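Long-range contact in Ton_1535 (Thermococcus onnurineus, PDB 3ZPJ), which is of unknown function but folds as an all-helical alpha-solenoid that includes a left-handed helical turn: residues 85-97 against 120-132. Sequence-based numbering, arbitrary orientation.
Sequences AIMEYEEDAMDFF and LAYHLAIAGYPDN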
ATOM      1  N   ALA A  85       3.576  15.768 -10.410  1.00 49.90           N
ATOM      2  CA  ALA A  85       3.859  15.449  -9.018  1.00 51.89           C
ATOM      3  C   ALA A  85       4.947  14.383  -8.899  1.00 50.43           C
ATOM      4  O   ALA A  85       5.822  14.483  -8.039  1.00 56.12           O
ATOM      5  CB  ALA A  85       2.596  15.017  -8.307  1.00 50.12           C
ATOM      6  N   ILE A  86       4.877  13.366  -9.752  1.00 47.44           N
ATOM      7  CA  ILE A  86       5.971  12.417  -9.911  1.00 52.42           C
ATOM      8  C   ILE A  86       7.295  13.180 -10.045  1.00 59.65           C
ATOM      9  O   ILE A  86       8.214  12.974  -9.259  1.00 69.14           O
ATOM     10  CB  ILE A  86       5.788  11.532 -11.179  1.00 61.36           C
ATOM     11  CG1 ILE A  86       4.484  10.741 -11.134  1.00 66.22           C
ATOM     12  CG2 ILE A  86       6.942  10.577 -11.345  1.00 55.93           C
ATOM     13  CD1 ILE A  86       4.408   9.735 -10.044  1.00 70.44           C
ATOM     14  N   MET A  87       7.373  14.079 -11.025  1.00 61.78           N
ATOM     15  CA  MET A  87       8.593  14.850 -11.282  1.00 66.02           C
ATOM     16  C   MET A  87       8.840  16.030 -10.327  1.00 65.33           C
ATOM     17  O   MET A  87       9.655  16.906 -10.619  1.00 72.15           O
ATOM     18  CB  MET A  87       8.599  15.368 -12.718  1.00 60.55           C
ATOM     19  CG  MET A  87       8.351  14.302 -13.763  1.00 59.45           C
ATOM     20  SD  MET A  87       8.510  15.035 -15.397  1.00 54.98           S
ATOM     21  CE  MET A  87       7.325  16.378 -15.243  1.00 48.71           C
ATOM     22  N   GLU A  88       8.127  16.055  -9.206  1.00 62.64           N
ATOM     23  CA  GLU A  88       8.368  17.033  -8.137  1.00 69.59           C
ATOM     24  C   GLU A  88       8.070  18.488  -8.492  1.00 66.79           C
ATOM     25  O   GLU A  88       8.624  19.406  -7.886  1.00 69.27           O
ATOM     26  CB  GLU A  88       9.789  16.893  -7.579  1.00 77.94           C
ATOM     27  CG  GLU A  88      10.079  15.498  -7.056  1.00 84.91           C
ATOM     28  CD  GLU A  88      11.485  15.345  -6.523  1.00 96.59           C
ATOM     29  OE1 GLU A  88      12.370  16.152  -6.898  1.00101.20           O
ATOM     30  OE2 GLU A  88      11.698  14.410  -5.723  1.00 98.63           O
ATOM     31  N   TYR A  89       7.193  18.696  -9.468  1.00 65.13           N
ATOM     32  CA  TYR A  89       6.661  20.028  -9.730  1.00 69.95           C
ATOM     33  C   TYR A  89       5.367  20.179  -8.937  1.00 64.84           C
ATOM     34  O   TYR A  89       4.261  20.116  -9.480  1.00 61.08           O
ATOM     35  CB  TYR A  89       6.415  20.235 -11.219  1.00 68.49           C
ATOM     36  CG  TYR A  89       7.672  20.151 -12.053  1.00 75.15           C
ATOM     37  CD1 TYR A  89       8.475  21.271 -12.252  1.00 76.34           C
ATOM     38  CD2 TYR A  89       8.057  18.956 -12.646  1.00 77.80           C
ATOM     39  CE1 TYR A  89       9.622  21.199 -13.013  1.00 76.20           C
ATOM     40  CE2 TYR A  89       9.205  18.876 -13.411  1.00 79.06           C
ATOM     41  CZ  TYR A  89       9.982  20.000 -13.589  1.00 81.92           C
ATOM     42  OH  TYR A  89      11.127  19.925 -14.350  1.00 93.03           O
ATOM     43  N   GLU A  90       5.525  20.377  -7.639  1.00 56.73           N
ATOM     44  CA  GLU A  90       4.415  20.274  -6.721  1.00 62.45           C
ATOM     45  C   GLU A  90       3.411  21.410  -6.874  1.00 55.49           C
ATOM     46  O   GLU A  90       2.208  21.176  -6.844  1.00 59.17           O
ATOM     47  CB  GLU A  90       4.934  20.199  -5.290  1.00 75.62           C
ATOM     48  CG  GLU A  90       3.942  19.628  -4.300  1.00 84.22           C
ATOM     49  CD  GLU A  90       4.509  19.569  -2.900  1.00 95.20           C
ATOM     50  OE1 GLU A  90       5.641  20.064  -2.696  1.00104.98           O
ATOM     51  OE2 GLU A  90       3.831  19.030  -2.002  1.00 91.63           O
ATOM     52  N   GLU A  91       3.899  22.633  -7.037  1.00 62.34           N
ATOM     53  CA  GLU A  91       3.005  23.778  -7.202  1.00 64.46           C
ATOM     54  C   GLU A  91       2.177  23.613  -8.464  1.00 61.34           C
ATOM     55  O   GLU A  91       0.986  23.927  -8.488  1.00 68.85           O
ATOM     56  CB  GLU A  91       3.795  25.080  -7.270  1.00 69.06           C
ATOM     57  CG  GLU A  91       2.936  26.339  -7.406  1.00 73.97           C
ATOM     58  CD  GLU A  91       3.768  27.623  -7.368  1.00 85.93           C
ATOM     59  OE1 GLU A  91       4.334  27.939  -6.297  1.00 83.52           O
ATOM     60  OE2 GLU A  91       3.867  28.313  -8.409  1.00 91.61           O
ATOM     61  N   ASP A  92       2.809  23.098  -9.508  1.00 42.52           N
ATOM     62  CA  ASP A  92       2.122  22.909 -10.767  1.00 49.07           C
ATOM     63  C   ASP A  92       1.142  21.755 -10.691  1.00 52.05           C
ATOM     64  O   ASP A  92       0.054  21.825 -11.254  1.00 51.28           O
ATOM     65  CB  ASP A  92       3.130  22.695 -11.884  1.00 56.93           C
ATOM     66  CG  ASP A  92       4.103  23.851 -12.008  1.00 68.59           C
ATOM     67  OD1 ASP A  92       3.734  24.873 -12.625  1.00 75.00           O
ATOM     68  OD2 ASP A  92       5.227  23.741 -11.474  1.00 73.65           O
ATOM     69  N   ALA A  93       1.527  20.694  -9.987  1.00 55.87           N
ATOM     70  CA  ALA A  93       0.641  19.553  -9.801  1.00 51.90           C
ATOM     71  C   ALA A  93      -0.648  19.970  -9.102  1.00 48.25           C
ATOM     72  O   ALA A  93      -1.737  19.554  -9.506  1.00 47.02           O
ATOM     73  CB  ALA A  93       1.336  18.444  -9.012  1.00 45.12           C
ATOM     74  N   MET A  94      -0.524  20.787  -8.057  1.00 40.46           N
ATOM     75  CA  MET A  94      -1.684  21.147  -7.250  1.00 45.25           C
ATOM     76  C   MET A  94      -2.531  22.130  -8.030  1.00 45.16           C
ATOM     77  O   MET A  94      -3.752  22.173  -7.878  1.00 59.10           O
ATOM     78  CB  MET A  94      -1.292  21.705  -5.867  1.00 52.53           C
ATOM     79  CG  MET A  94      -0.889  20.638  -4.804  1.00 66.57           C
ATOM     80  SD  MET A  94      -2.071  19.285  -4.480  1.00 54.30           S
ATOM     81  CE  MET A  94      -1.359  18.514  -3.041  1.00 70.68           C
ATOM     82  N   ASP A  95      -1.885  22.902  -8.890  1.00 41.39           N
ATOM     83  CA  ASP A  95      -2.620  23.749  -9.821  1.00 52.05           C
ATOM     84  C   ASP A  95      -3.511  22.864 -10.697  1.00 46.92           C
ATOM     85  O   ASP A  95      -4.713  23.101 -10.812  1.00 45.33           O
ATOM     86  CB  ASP A  95      -1.655  24.586 -10.668  1.00 58.39           C
ATOM     87  CG  ASP A  95      -2.361  25.423 -11.739  1.00 61.04           C
ATOM     88  OD1 ASP A  95      -3.609  25.519 -11.747  1.00 63.32           O
ATOM     89  OD2 ASP A  95      -1.649  26.011 -12.578  1.00 63.05           O
ATOM     90  N   PHE A  96      -2.939  21.826 -11.295  1.00 37.10           N
ATOM     91  CA  PHE A  96      -3.751  20.964 -12.149  1.00 41.04           C
ATOM     92  C   PHE A  96      -4.782  20.125 -11.412  1.00 46.88           C
ATOM     93  O   PHE A  96      -5.879  19.911 -11.925  1.00 43.75           O
ATOM     94  CB  PHE A  96      -2.901  20.146 -13.123  1.00 34.35           C
ATOM     95  CG  PHE A  96      -2.521  20.930 -14.338  1.00 46.88           C
ATOM     96  CD1 PHE A  96      -1.507  21.876 -14.272  1.00 52.28           C
ATOM     97  CD2 PHE A  96      -3.228  20.794 -15.520  1.00 44.66           C
ATOM     98  CE1 PHE A  96      -1.174  22.633 -15.379  1.00 48.69           C
ATOM     99  CE2 PHE A  96      -2.892  21.547 -16.629  1.00 48.97           C
ATOM    100  CZ  PHE A  96      -1.864  22.467 -16.556  1.00 48.31           C
ATOM    101  N   PHE A  97      -4.451  19.683 -10.205  1.00 45.59           N
ATOM    102  CA  PHE A  97      -5.448  19.031  -9.372  1.00 39.88           C
ATOM    103  C   PHE A  97      -6.653  19.949  -9.103  1.00 42.12           C
ATOM    104  O   PHE A  97      -7.800  19.515  -9.156  1.00 44.15           O
ATOM    105  CB  PHE A  97      -4.816  18.512  -8.081  1.00 37.67           C
ATOM    106  CG  PHE A  97      -4.067  17.221  -8.266  1.00 42.21           C
ATOM    107  CD1 PHE A  97      -4.707  16.114  -8.817  1.00 39.79           C
ATOM    108  CD2 PHE A  97      -2.724  17.119  -7.932  1.00 44.07           C
ATOM    109  CE1 PHE A  97      -4.029  14.915  -9.008  1.00 45.99           C
ATOM    110  CE2 PHE A  97      -2.037  15.922  -8.124  1.00 48.96           C
ATOM    111  CZ  PHE A  97      -2.695  14.817  -8.662  1.00 47.03           C
ATOM    112  N   LEU A 120      -9.727  11.089  -9.954  1.00 30.43           N
ATOM    113  CA  LEU A 120      -8.889  12.181  -9.511  1.00 35.59           C
ATOM    114  C   LEU A 120      -8.265  11.842  -8.165  1.00 33.62           C
ATOM    115  O   LEU A 120      -7.087  12.096  -7.938  1.00 41.98           O
ATOM    116  CB  LEU A 120      -9.748  13.430  -9.424  1.00 31.21           C
ATOM    117  CG  LEU A 120      -9.443  14.693  -8.625  1.00 47.28           C
ATOM    118  CD1 LEU A 120      -8.008  15.125  -8.701  1.00 49.75           C
ATOM    119  CD2 LEU A 120     -10.362  15.795  -9.182  1.00 50.07           C
ATOM    120  N   ALA A 121      -9.056  11.259  -7.276  1.00 27.98           N
ATOM    121  CA  ALA A 121      -8.516  10.778  -6.014  1.00 29.30           C
ATOM    122  C   ALA A 121      -7.429   9.730  -6.266  1.00 35.56           C
ATOM    123  O   ALA A 121      -6.410   9.694  -5.577  1.00 38.62           O
ATOM    124  CB  ALA A 121      -9.618  10.192  -5.160  1.00 26.95           C
ATOM    125  N   TYR A 122      -7.650   8.864  -7.249  1.00 36.23           N
ATOM    126  CA  TYR A 122      -6.667   7.834  -7.540  1.00 32.74           C
ATOM    127  C   TYR A 122      -5.380   8.488  -8.008  1.00 36.46           C
ATOM    128  O   TYR A 122      -4.287   8.065  -7.595  1.00 32.13           O
ATOM    129  CB  TYR A 122      -7.180   6.841  -8.580  1.00 36.19           C
ATOM    130  CG  TYR A 122      -6.095   5.962  -9.155  1.00 40.15           C
ATOM    131  CD1 TYR A 122      -5.632   4.859  -8.452  1.00 42.53           C
ATOM    132  CD2 TYR A 122      -5.524   6.237 -10.393  1.00 29.36           C
ATOM    133  CE1 TYR A 122      -4.639   4.054  -8.957  1.00 34.68           C
ATOM    134  CE2 TYR A 122      -4.515   5.443 -10.900  1.00 32.78           C
ATOM    135  CZ  TYR A 122      -4.088   4.343 -10.181  1.00 37.76           C
ATOM    136  OH  TYR A 122      -3.098   3.528 -10.682  1.00 44.42           O
ATOM    137  N   HIS A 123      -5.505   9.538  -8.835  1.00 28.51           N
ATOM    138  CA  HIS A 123      -4.313  10.262  -9.294  1.00 29.28           C
ATOM    139  C   HIS A 123      -3.591  11.002  -8.173  1.00 32.36           C
ATOM    140  O   HIS A 123      -2.354  11.028  -8.132  1.00 29.96           O
ATOM    141  CB  HIS A 123      -4.602  11.137 -10.510  1.00 30.81           C
ATOM    142  CG  HIS A 123      -4.828  10.336 -11.749  1.00 35.28           C
ATOM    143  ND1 HIS A 123      -3.789   9.842 -12.509  1.00 34.11           N
ATOM    144  CD2 HIS A 123      -5.964   9.884 -12.327  1.00 41.71           C
ATOM    145  CE1 HIS A 123      -4.281   9.136 -13.512  1.00 37.82           C
ATOM    146  NE2 HIS A 123      -5.596   9.146 -13.426  1.00 40.58           N
ATOM    147  N   LEU A 124      -4.355  11.542  -7.230  1.00 31.36           N
ATOM    148  CA  LEU A 124      -3.758  12.159  -6.059  1.00 30.91           C
ATOM    149  C   LEU A 124      -2.911  11.146  -5.280  1.00 31.11           C
ATOM    150  O   LEU A 124      -1.862  11.487  -4.735  1.00 35.49           O
ATOM    151  CB  LEU A 124      -4.842  12.741  -5.160  1.00 26.49           C
ATOM    152  CG  LEU A 124      -5.379  14.110  -5.575  1.00 36.71           C
ATOM    153  CD1 LEU A 124      -6.656  14.389  -4.804  1.00 25.84           C
ATOM    154  CD2 LEU A 124      -4.321  15.206  -5.311  1.00 31.73           C
ATOM    155  N   ALA A 125      -3.366   9.901  -5.230  1.00 32.03           N
ATOM    156  CA  ALA A 125      -2.614   8.859  -4.517  1.00 32.78           C
ATOM    157  C   ALA A 125      -1.357   8.474  -5.271  1.00 33.65           C
ATOM    158  O   ALA A 125      -0.294   8.373  -4.675  1.00 43.74           O
ATOM    159  CB  ALA A 125      -3.471   7.633  -4.262  1.00 29.54           C
ATOM    160  N   ILE A 126      -1.483   8.260  -6.578  1.00 44.26           N
ATOM    161  CA  ILE A 126      -0.328   8.014  -7.450  1.00 39.36           C
ATOM    162  C   ILE A 126       0.701   9.131  -7.295  1.00 42.47           C
ATOM    163  O   ILE A 126       1.906   8.891  -7.311  1.00 49.04           O
ATOM    164  CB  ILE A 126      -0.744   7.942  -8.944  1.00 47.41           C
ATOM    165  CG1 ILE A 126      -1.627   6.735  -9.220  1.00 44.91           C
ATOM    166  CG2 ILE A 126       0.458   7.887  -9.838  1.00 54.54           C
ATOM    167  CD1 ILE A 126      -1.289   5.533  -8.424  1.00 46.81           C
ATOM    168  N   ALA A 127       0.213  10.355  -7.123  1.00 43.73           N
ATOM    169  CA  ALA A 127       1.060  11.549  -6.990  1.00 34.21           C
ATOM    170  C   ALA A 127       1.844  11.587  -5.683  1.00 38.84           C
ATOM    171  O   ALA A 127       2.721  12.428  -5.502  1.00 47.17           O
ATOM    172  CB  ALA A 127       0.193  12.789  -7.090  1.00 39.39           C
ATOM    173  N   GLY A 128       1.516  10.690  -4.759  1.00 42.98           N
ATOM    174  CA  GLY A 128       2.136  10.718  -3.451  1.00 39.23           C
ATOM    175  C   GLY A 128       1.451  11.656  -2.471  1.00 36.24           C
ATOM    176  O   GLY A 128       2.090  12.186  -1.574  1.00 40.10           O
ATOM    177  N   TYR A 129       0.146  11.849  -2.627  1.00 40.95           N
ATOM    178  CA  TYR A 129      -0.616  12.728  -1.739  1.00 42.42           C
ATOM    179  C   TYR A 129      -1.750  11.941  -1.106  1.00 42.37           C
ATOM    180  O   TYR A 129      -2.919  12.178  -1.395  1.00 40.96           O
ATOM    181  CB  TYR A 129      -1.201  13.909  -2.514  1.00 36.81           C
ATOM    182  CG  TYR A 129      -0.200  14.707  -3.313  1.00 46.00           C
ATOM    183  CD1 TYR A 129       1.094  14.882  -2.861  1.00 47.78           C
ATOM    184  CD2 TYR A 129      -0.560  15.305  -4.517  1.00 50.81           C
ATOM    185  CE1 TYR A 129       2.006  15.623  -3.575  1.00 51.19           C
ATOM    186  CE2 TYR A 129       0.345  16.050  -5.239  1.00 56.56           C
ATOM    187  CZ  TYR A 129       1.631  16.207  -4.761  1.00 55.78           C
ATOM    188  OH  TYR A 129       2.551  16.951  -5.465  1.00 51.86           O
ATOM    189  N   PRO A 130      -1.412  10.986  -0.238  1.00 52.48           N
ATOM    190  CA  PRO A 130      -2.431  10.055   0.249  1.00 47.35           C
ATOM    191  C   PRO A 130      -3.542  10.734   1.052  1.00 43.96           C
ATOM    192  O   PRO A 130      -4.707  10.364   0.893  1.00 39.29           O
ATOM    193  CB  PRO A 130      -1.632   9.100   1.127  1.00 44.25           C
ATOM    194  CG  PRO A 130      -0.425   9.882   1.522  1.00 44.51           C
ATOM    195  CD  PRO A 130      -0.091  10.706   0.339  1.00 48.66           C
ATOM    196  N   ASP A 131      -3.202  11.709   1.885  1.00 37.77           N
ATOM    197  CA  ASP A 131      -4.224  12.369   2.673  1.00 38.19           C
ATOM    198  C   ASP A 131      -5.230  13.121   1.795  1.00 40.23           C
ATOM    199  O   ASP A 131      -6.431  13.030   2.042  1.00 43.41           O
ATOM    200  CB  ASP A 131      -3.600  13.281   3.729  1.00 45.67           C
ATOM    201  CG  ASP A 131      -2.747  12.510   4.721  1.00 58.87           C
ATOM    202  OD1 ASP A 131      -3.323  11.888   5.638  1.00 64.22           O
ATOM    203  OD2 ASP A 131      -1.504  12.518   4.581  1.00 63.79           O
ATOM    204  N   ASN A 132      -4.753  13.844   0.776  1.00 37.24           N
ATOM    205  CA  ASN A 132      -5.666  14.525  -0.154  1.00 43.80           C
ATOM    206  C   ASN A 132      -6.532  13.516  -0.896  1.00 40.48           C
ATOM    207  O   ASN A 132      -7.722  13.733  -1.111  1.00 47.68           O
ATOM    208  CB  ASN A 132      -4.907  15.366  -1.187  1.00 39.88           C
ATOM    209  CG  ASN A 132      -4.215  16.552  -0.574  1.00 56.97           C
ATOM    210  OD1 ASN A 132      -3.367  16.401   0.303  1.00 62.91           O
ATOM    211  ND2 ASN A 132      -4.560  17.742  -1.042  1.00 64.43           N
TER
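Phe-97 and Tyr-129 are the two rings that pack the ends of helices 70-86 and 90-104 against helix 110-126 and the start of helix 130-146 in this alpha-solenoid, where the pieces 90-97 and 120-126 run nearly antiparallel. The methyl CD2 of Leu-124 sits squarely over one face of the Phe-97 ring, 3.4 Å from its centroid and 4° off the normal, a CH-pi contact. At the edge of the same ring come Leu-120 CD1, 3.4 Å from Phe-97 CD1, and Ala-127 CB near Phe-97 CZ. A chi1 of -79° sets CG of Phe-97 beside its backbone N and turns the ring toward helix 110-126; Phe-97 also touches Ala-81 of helix 70-86. A serine here would probably leave the methyls of Leu-120 and Leu-124 without their aromatic partner and deprive Tyr-129 of support along its ring edge, where Phe-97 CE2 now lies 3.7 Å from Tyr-129 CE2. Tyr-129, the N-cap residue of helix 130-146, reaches across to helix 90-104 and the end of helix 70-86. Its one face carries Met-94 CE, 3.8 Å from the centroid, and its other face lies against Ala-127 O. The Met-94 chain bends at chi2 (-54°), which brings the methyl over the face, with the sulfur more oblique to the ring, a Met-aromatic contact. Ala-85 CB packs on Ala-127 CB at 3.5 Å, where two small side chains allow a close backbone approach. No hydrogen bond crosses the contact; even the phenol oxygen meets carbon, Tyr-129 OH lying 3.4 Å from Ala-85 CB and 3.2 Å from Glu-90 CG.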